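Alpha-fucosidase (Bifidobacterium bifidum, PDB 2EAB) probably hydrolyses terminal alpha-1,2-linked L-fucose from glycans, this chain being the catalytic part of a longer, calcium-binding protein with a predicted membrane-spanning helix. Local coordinates at residues A[12-17]-A[162-167]; A[22-27]-A[350-355]; A[812-817]-A[825-830]. One frame throughout, in Å; residues are numbered along the deposited sequence.

Contact 1: A[12-17]-A[162-167]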
loop_
_atom_site.group_PDB
_atom_site.type_symbol
_atom_site.label_atom_id
_atom_site.label_comp_id
_atom_site.label_asym_id
_atom_site.label_seq_id
_atom_site.Cartn_x
_atom_site.Cartn_y
_atom_site.Cartn_z
ATOM N N GLY A 12 -17.501 27.597 2.276
ATOM C CA GLY A 12 -18.125 27.772 3.583
ATOM C C GLY A 12 -17.092 27.757 4.692
ATOM O O GLY A 12 -15.969 28.237 4.512
ATOM N N ASP A 13 -17.474 27.195 5.835
ATOM C CA ASP A 13 -16.602 27.127 7.004
ATOM C C ASP A 13 -15.571 26.005 6.865
ATOM O O ASP A 13 -15.903 24.826 7.004
ATOM C CB ASP A 13 -17.439 26.937 8.275
ATOM C CG ASP A 13 -16.647 27.187 9.548
ATOM O OD1 ASP A 13 -15.400 27.225 9.494
ATOM O OD2 ASP A 13 -17.280 27.349 10.613
ATOM N N THR A 14 -14.322 26.387 6.600
ATOM C CA THR A 14 -13.224 25.427 6.448
ATOM C C THR A 14 -12.304 25.391 7.669
ATOM O O THR A 14 -11.264 24.727 7.649
ATOM C CB THR A 14 -12.368 25.725 5.194
ATOM O OG1 THR A 14 -11.861 27.064 5.263
ATOM C CG2 THR A 14 -13.182 25.549 3.923
ATOM N N SER A 15 -12.695 26.095 8.732
ATOM C CA SER A 15 -11.869 26.222 9.936
ATOM C C SER A 15 -11.549 24.887 10.613
ATOM O O SER A 15 -10.517 24.758 11.275
ATOM C CB SER A 15 -12.530 27.164 10.946
ATOM O OG SER A 15 -13.759 26.624 11.404
ATOM N N LYS A 16 -12.432 23.907 10.444
ATOM C CA LYS A 16 -12.274 22.597 11.081
ATOM C C LYS A 16 -11.677 21.545 10.140
ATOM O O LYS A 16 -11.503 20.387 10.525
ATOM C CB LYS A 16 -13.615 22.104 11.646
ATOM C CG LYS A 16 -14.355 23.109 12.537
ATOM C CD LYS A 16 -13.597 23.400 13.828
ATOM C CE LYS A 16 -14.321 24.436 14.679
ATOM N NZ LYS A 16 -14.316 25.791 14.054
ATOM N N ASP A 17 -11.366 21.952 8.911
ATOM C CA ASP A 17 -10.781 21.050 7.918
ATOM C C ASP A 17 -9.291 20.836 8.176
ATOM O O ASP A 17 -8.622 21.693 8.762
ATOM C CB ASP A 17 -10.989 21.600 6.502
ATOM C CG ASP A 17 -12.442 21.563 6.054
ATOM O OD1 ASP A 17 -13.298 20.990 6.767
ATOM O OD2 ASP A 17 -12.724 22.111 4.967
ATOM N N LEU A 162 -7.351 18.209 3.014
ATOM C CA LEU A 162 -7.507 16.760 3.079
ATOM C C LEU A 162 -8.955 16.369 3.337
ATOM O O LEU A 162 -9.395 15.299 2.927
ATOM C CB LEU A 162 -6.613 16.151 4.166
ATOM C CG LEU A 162 -5.112 16.442 4.161
ATOM C CD1 LEU A 162 -4.444 15.644 5.271
ATOM C CD2 LEU A 162 -4.479 16.121 2.812
ATOM N N SER A 163 -9.689 17.244 4.022
ATOM C CA SER A 163 -11.078 16.974 4.392
ATOM C C SER A 163 -12.036 17.051 3.208
ATOM O O SER A 163 -13.000 16.283 3.124
ATOM C CB SER A 163 -11.533 17.942 5.484
ATOM O OG SER A 163 -10.684 17.862 6.613
ATOM N N LYS A 164 -11.770 17.988 2.302
ATOM C CA LYS A 164 -12.618 18.206 1.134
ATOM C C LYS A 164 -12.027 17.623 -0.152
ATOM O O LYS A 164 -12.682 17.617 -1.191
ATOM C CB LYS A 164 -12.928 19.699 0.968
ATOM C CG LYS A 164 -13.929 20.223 1.996
ATOM C CD LYS A 164 -14.261 21.697 1.798
ATOM C CE LYS A 164 -15.453 22.119 2.660
ATOM N NZ LYS A 164 -15.251 21.863 4.120
ATOM N N GLY A 165 -10.795 17.129 -0.076
ATOM C CA GLY A 165 -10.135 16.522 -1.228
ATOM C C GLY A 165 -9.895 17.487 -2.372
ATOM O O GLY A 165 -10.205 17.184 -3.524
ATOM N N LYS A 166 -9.337 18.649 -2.058
ATOM C CA LYS A 166 -9.024 19.629 -3.088
ATOM C C LYS A 166 -7.801 20.453 -2.719
ATOM O O LYS A 166 -7.471 20.606 -1.539
ATOM C CB LYS A 166 -10.233 20.531 -3.366
ATOM C CG LYS A 166 -10.615 21.467 -2.225
ATOM C CD LYS A 166 -12.036 21.987 -2.396
ATOM C CE LYS A 166 -12.305 23.195 -1.513
ATOM N NZ LYS A 166 -11.736 24.441 -2.105
ATOM N N ALA A 167 -7.125 20.957 -3.747
ATOM C CA ALA A 167 -5.975 21.835 -3.583
ATOM C C ALA A 167 -6.373 23.256 -3.957
ATOM O O ALA A 167 -7.136 23.464 -4.901
ATOM C CB ALA A 167 -4.815 21.361 -4.448
HETATM O O HOH W 1 -17.216 23.751 4.953
#

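Contact 2: A[22-27]-A[350-355]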
loop_
_atom_site.group_PDB
_atom_site.type_symbol
_atom_site.label_atom_id
_atom_site.label_comp_id
_atom_site.label_asym_id
_atom_site.label_seq_id
_atom_site.Cartn_x
_atom_site.Cartn_y
_atom_site.Cartn_z
ATOM N N TYR A 22 1.059 26.291 2.840
ATOM C CA TYR A 22 2.365 26.893 2.566
ATOM C C TYR A 22 2.191 28.338 2.149
ATOM O O TYR A 22 1.237 28.676 1.458
ATOM C CB TYR A 22 3.105 26.112 1.460
ATOM C CG TYR A 22 3.159 24.634 1.762
ATOM C CD1 TYR A 22 4.267 24.067 2.378
ATOM C CD2 TYR A 22 2.062 23.813 1.487
ATOM C CE1 TYR A 22 4.293 22.715 2.688
ATOM C CE2 TYR A 22 2.072 22.472 1.806
ATOM C CZ TYR A 22 3.190 21.930 2.400
ATOM O OH TYR A 22 3.189 20.596 2.720
ATOM N N LYS A 23 3.138 29.170 2.566
ATOM C CA LYS A 23 3.093 30.606 2.302
ATOM C C LYS A 23 3.861 31.001 1.036
ATOM O O LYS A 23 4.064 32.190 0.771
ATOM C CB LYS A 23 3.634 31.379 3.508
ATOM C CG LYS A 23 2.817 31.200 4.780
ATOM C CD LYS A 23 3.286 32.148 5.872
ATOM C CE LYS A 23 2.399 32.063 7.104
ATOM N NZ LYS A 23 2.693 33.162 8.070
ATOM N N GLN A 24 4.280 30.012 0.250
ATOM C CA GLN A 24 5.015 30.275 -0.988
ATOM C C GLN A 24 4.832 29.121 -1.978
ATOM O O GLN A 24 4.514 28.000 -1.561
ATOM C CB GLN A 24 6.500 30.534 -0.692
ATOM C CG GLN A 24 7.308 29.305 -0.277
ATOM C CD GLN A 24 6.938 28.765 1.095
ATOM O OE1 GLN A 24 6.848 29.512 2.072
ATOM N NE2 GLN A 24 6.741 27.451 1.175
ATOM N N PRO A 25 4.995 29.395 -3.291
ATOM C CA PRO A 25 4.926 28.350 -4.324
ATOM C C PRO A 25 5.908 27.203 -4.120
ATOM O O PRO A 25 6.879 27.332 -3.379
ATOM C CB PRO A 25 5.306 29.096 -5.613
ATOM C CG PRO A 25 5.865 30.407 -5.176
ATOM C CD PRO A 25 5.211 30.727 -3.885
ATOM N N ALA A 26 5.655 26.091 -4.810
ATOM C CA ALA A 26 6.559 24.943 -4.799
ATOM C C ALA A 26 8.003 25.346 -5.102
ATOM O O ALA A 26 8.925 24.901 -4.425
ATOM C CB ALA A 26 6.083 23.877 -5.782
ATOM N N SER A 27 8.188 26.206 -6.106
ATOM C CA SER A 27 9.522 26.660 -6.519
ATOM C C SER A 27 10.314 27.346 -5.404
ATOM O O SER A 27 11.544 27.401 -5.461
ATOM C CB SER A 27 9.419 27.603 -7.720
ATOM O OG SER A 27 8.698 28.774 -7.384
ATOM N N ALA A 350 2.713 27.136 9.005
ATOM C CA ALA A 350 2.680 26.426 7.729
ATOM C C ALA A 350 3.332 25.051 7.865
ATOM O O ALA A 350 4.184 24.837 8.722
ATOM C CB ALA A 350 3.363 27.243 6.649
ATOM N N THR A 351 2.927 24.132 6.995
ATOM C CA THR A 351 3.315 22.729 7.111
ATOM C C THR A 351 4.822 22.520 6.946
ATOM O O THR A 351 5.414 21.694 7.636
ATOM C CB THR A 351 2.493 21.864 6.139
ATOM O OG1 THR A 351 1.101 22.088 6.393
ATOM C CG2 THR A 351 2.801 20.376 6.312
ATOM N N ASP A 352 5.442 23.281 6.047
ATOM C CA ASP A 352 6.896 23.239 5.913
ATOM C C ASP A 352 7.607 23.782 7.164
ATOM O O ASP A 352 8.586 23.199 7.631
ATOM C CB ASP A 352 7.392 23.911 4.619
ATOM C CG ASP A 352 6.866 25.335 4.415
ATOM O OD1 ASP A 352 5.985 25.816 5.163
ATOM O OD2 ASP A 352 7.343 25.972 3.448
ATOM N N ALA A 353 7.099 24.890 7.703
ATOM C CA ALA A 353 7.622 25.454 8.951
ATOM C C ALA A 353 7.440 24.484 10.119
ATOM O O ALA A 353 8.326 24.344 10.970
ATOM C CB ALA A 353 6.958 26.790 9.260
ATOM N N LEU A 354 6.288 23.814 10.136
ATOM C CA LEU A 354 5.972 22.815 11.153
ATOM C C LEU A 354 6.955 21.650 11.111
ATOM O O LEU A 354 7.474 21.233 12.141
ATOM C CB LEU A 354 4.538 22.311 10.977
ATOM C CG LEU A 354 4.017 21.245 11.945
ATOM C CD1 LEU A 354 3.904 21.800 13.354
ATOM C CD2 LEU A 354 2.675 20.732 11.470
ATOM N N LEU A 355 7.211 21.133 9.910
ATOM C CA LEU A 355 8.176 20.056 9.737
ATOM C C LEU A 355 9.567 20.475 10.215
ATOM O O LEU A 355 10.237 19.727 10.921
ATOM C CB LEU A 355 8.213 19.591 8.277
ATOM C CG LEU A 355 9.256 18.532 7.916
ATOM C CD1 LEU A 355 8.999 17.210 8.647
ATOM C CD2 LEU A 355 9.292 18.320 6.411
HETATM O O HOH W 2 5.389 28.429 4.253
#

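Contact 3: A[812-817]-A[825-830]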
loop_
_atom_site.group_PDB
_atom_site.type_symbol
_atom_site.label_atom_id
_atom_site.label_comp_id
_atom_site.label_asym_id
_atom_site.label_seq_id
_atom_site.Cartn_x
_atom_site.Cartn_y
_atom_site.Cartn_z
ATOM N N GLY A 812 -6.291 11.407 24.940
ATOM C CA GLY A 812 -6.730 11.565 23.568
ATOM C C GLY A 812 -7.968 10.759 23.272
ATOM O O GLY A 812 -8.551 10.128 24.161
ATOM N N SER A 813 -8.376 10.797 22.012
ATOM C CA SER A 813 -9.478 9.986 21.541
ATOM C C SER A 813 -9.287 9.669 20.072
ATOM O O SER A 813 -8.601 10.393 19.342
ATOM C CB SER A 813 -10.826 10.678 21.777
ATOM O OG SER A 813 -10.928 11.860 21.017
ATOM N N VAL A 814 -9.886 8.560 19.658
ATOM C CA VAL A 814 -9.940 8.162 18.262
ATOM C C VAL A 814 -11.312 7.538 18.026
ATOM O O VAL A 814 -11.886 6.925 18.934
ATOM C CB VAL A 814 -8.778 7.190 17.900
ATOM C CG1 VAL A 814 -8.908 5.852 18.633
ATOM C CG2 VAL A 814 -8.676 6.979 16.385
ATOM N N SER A 815 -11.846 7.722 16.825
ATOM C CA SER A 815 -13.112 7.113 16.465
ATOM C C SER A 815 -13.038 6.603 15.042
ATOM O O SER A 815 -12.348 7.185 14.197
ATOM C CB SER A 815 -14.268 8.106 16.629
ATOM O OG SER A 815 -14.115 9.229 15.783
ATOM N N GLY A 816 -13.734 5.502 14.787
ATOM C CA GLY A 816 -13.897 5.013 13.429
ATOM C C GLY A 816 -12.887 3.996 12.937
ATOM O O GLY A 816 -12.908 3.650 11.758
ATOM N N LEU A 817 -11.998 3.522 13.807
ATOM C CA LEU A 817 -11.105 2.427 13.418
ATOM C C LEU A 817 -11.911 1.145 13.269
ATOM O O LEU A 817 -13.032 1.058 13.779
ATOM C CB LEU A 817 -9.982 2.239 14.437
ATOM C CG LEU A 817 -9.096 3.459 14.694
ATOM C CD1 LEU A 817 -7.961 3.089 15.632
ATOM C CD2 LEU A 817 -8.540 4.057 13.396
ATOM N N VAL A 825 -14.484 0.884 16.082
ATOM C CA VAL A 825 -13.923 1.112 17.402
ATOM C C VAL A 825 -13.596 2.582 17.616
ATOM O O VAL A 825 -12.902 3.205 16.804
ATOM C CB VAL A 825 -12.628 0.286 17.614
ATOM C CG1 VAL A 825 -12.036 0.550 18.990
ATOM C CG2 VAL A 825 -12.885 -1.205 17.419
ATOM N N GLY A 826 -14.105 3.123 18.717
ATOM C CA GLY A 826 -13.684 4.422 19.218
ATOM C C GLY A 826 -13.193 4.234 20.637
ATOM O O GLY A 826 -13.714 3.387 21.367
ATOM N N THR A 827 -12.172 4.989 21.025
ATOM C CA THR A 827 -11.679 4.945 22.395
ATOM C C THR A 827 -11.203 6.318 22.838
ATOM O O THR A 827 -10.637 7.082 22.049
ATOM C CB THR A 827 -10.578 3.860 22.616
ATOM O OG1 THR A 827 -10.293 3.723 24.016
ATOM C CG2 THR A 827 -9.293 4.187 21.885
ATOM N N THR A 828 -11.468 6.620 24.104
ATOM C CA THR A 828 -10.998 7.835 24.745
ATOM C C THR A 828 -10.143 7.408 25.924
ATOM O O THR A 828 -10.471 6.442 26.617
ATOM C CB THR A 828 -12.181 8.698 25.227
ATOM O OG1 THR A 828 -13.010 9.020 24.104
ATOM C CG2 THR A 828 -11.700 9.992 25.885
ATOM N N TRP A 829 -9.035 8.108 26.133
ATOM C CA TRP A 829 -8.154 7.800 27.242
ATOM C C TRP A 829 -7.662 9.063 27.927
ATOM O O TRP A 829 -7.638 10.140 27.333
ATOM C CB TRP A 829 -6.989 6.901 26.802
ATOM C CG TRP A 829 -6.013 7.529 25.844
ATOM C CD1 TRP A 829 -4.826 8.121 26.162
ATOM C CD2 TRP A 829 -6.127 7.604 24.413
ATOM N NE1 TRP A 829 -4.193 8.568 25.025
ATOM C CE2 TRP A 829 -4.971 8.265 23.937
ATOM C CE3 TRP A 829 -7.095 7.183 23.490
ATOM C CZ2 TRP A 829 -4.755 8.514 22.579
ATOM C CZ3 TRP A 829 -6.878 7.430 22.135
ATOM C CH2 TRP A 829 -5.716 8.091 21.697
ATOM N N LYS A 830 -7.288 8.902 29.192
ATOM C CA LYS A 830 -6.797 9.993 30.019
ATOM C C LYS A 830 -5.808 9.405 31.009
ATOM O O LYS A 830 -6.017 8.296 31.504
ATOM C CB LYS A 830 -7.959 10.655 30.764
ATOM C CG LYS A 830 -7.637 12.019 31.341
ATOM C CD LYS A 830 -8.893 12.700 31.873
ATOM C CE LYS A 830 -8.591 14.106 32.375
ATOM N NZ LYS A 830 -8.182 15.027 31.274
#

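Contact 1: A[12-17]-A[162-167]
D17 and S163 bring the two backbones together, their CA atoms 5.4 Å apart. Residues T14 to D17 form a type I beta turn, closed by a 3.1 Å bond from D17 N to T14 O; opposite, residues 162-165 connect strands 156-161 and 166-173, the second beginning at K166. The one direct polar bond across the contact is the salt bridge from K164 NZ to D17 OD2, 2.7 Å long. It uses the syn lone pair of the carboxylate, and the two side chains cross at about a right angle. The lysine chain is extended until chi4 (57°), where it bends and turns NZ onto the acid. N161 ND2 also donates to OD2, so two donors grip this oxygen. A water 2.8 Å from K164 NZ accepts from it and donates to D13 O. Beside the bridge, S163 OG lies 3.4 Å from D17 CA, while its own hydrogen-bonding partner is the backbone N of D18. D13 OD1 accepts from S15 N in an Asx turn that overlaps the start of the beta turn, and also takes the S15 hydroxyl. The salt bridge joins this N-terminal turn to a beta hairpin, where K164 immediately precedes a G1 beta bulge: G165 and K166 both face N161.

Contact 2: A[22-27]-A[350-355]
Q24 NE2 donates to D352 OD2 over 2.8 Å, the one direct hydrogen bond between the two segments. It is bent, 139° at the hydrogen, and reaches the syn side of the carboxylate from 26° out of its plane. Q24 can meet the acid because its chain folds at chi2 (-69°), bringing the amide round toward the helix. The same carboxylate borders the Y22 ring at its edge, with D352 CG 3.5 Å from Y22 CD1 and the two planes steeply inclined. Farther along the ring, Y22 OH touches T351 CG2 at 3.6 Å, though its hydrogen bond goes to A755 O. A350 CB lies 4.2 Å from Y22 CA. A second shell holds these groups in place. One water donates to both Q24 OE1 and D352 OD1 and accepts from K23 N, linking loop and acid again. D352 OD1 also accepts from A353 N, while Q24 NE2 also donates to T29 OG1. T351 OG1 hydrogen-bonds W21 N, the two backbones bond as well, and R158 makes a cation-pi contact with Y22. The first turn of helix 351-360, with A350 at its N-cap position, is thus laid against the end of edge strand 19-22, L354 and L355 packing on helix 365-386.

Contact 3: A[812-817]-A[825-830]
V825 N donates to L817 O over 2.7 Å, the shortest polar bond between the strands, while V825 O is approached by two donors at once. G816 N at 3.2 Å and L817 N at 3.1 Å both point to V825 O, each in a weak, bent bond. G816, with its positive phi (93°), and L817 both face V825, a G1 beta bulge. Beyond the bulge the antiparallel ladder is regular. V814 and T827 form a hydrogen-bonded pair, as do G812 and W829; the bond from W829 N to G812 O is nearly straight, 171° at the hydrogen. S813 and T828 make the non-hydrogen-bonded pair between them, with S813 CB 3.6 Å from T828 OG1.

W829 dominates the opposite face of the sheet. Its CG stands between the backbone N and the carbonyl carbon (chi1 66°), which folds the indole back across the neighbouring strand. G812 CA lies over the six-membered ring of W829, 3.8 Å from the centroid of that ring, in a CH-pi contact. W829 NE1 is satisfied by W809 O. On the same face V814 CG1 meets T827 CG2 at 3.7 Å, and L780 of helix 767-780 packs on both V814 and W829.

The chemistry implies a hairpin bound chiefly through its backbone amides, in which glycines serve the two special spots: G816 takes the positive-phi position of the bulge, and at G812 the indole lies flat against the main chain.

From the N terminus, the chain first passes through 12-17 and then, after strand 19-22, through 22-27. Contact 1 closes a loop of 144 residues when 162-167 returns to 12-17, tying the N-terminal lead to the hairpin of strands 156-161 and 166-173. Contact 2 closes a longer one at 350-355, joining the same sheet's edge to the first helical turn of 351-360. The two loops cross, since 22-27 lies inside the first and 350-355 beyond it; their centres are about 18 Å apart. Contact 3 follows both in series as a local hairpin of the C-terminal sheet, its centre about 22 Å from that of contact 1 and about 30 Å from that of contact 2.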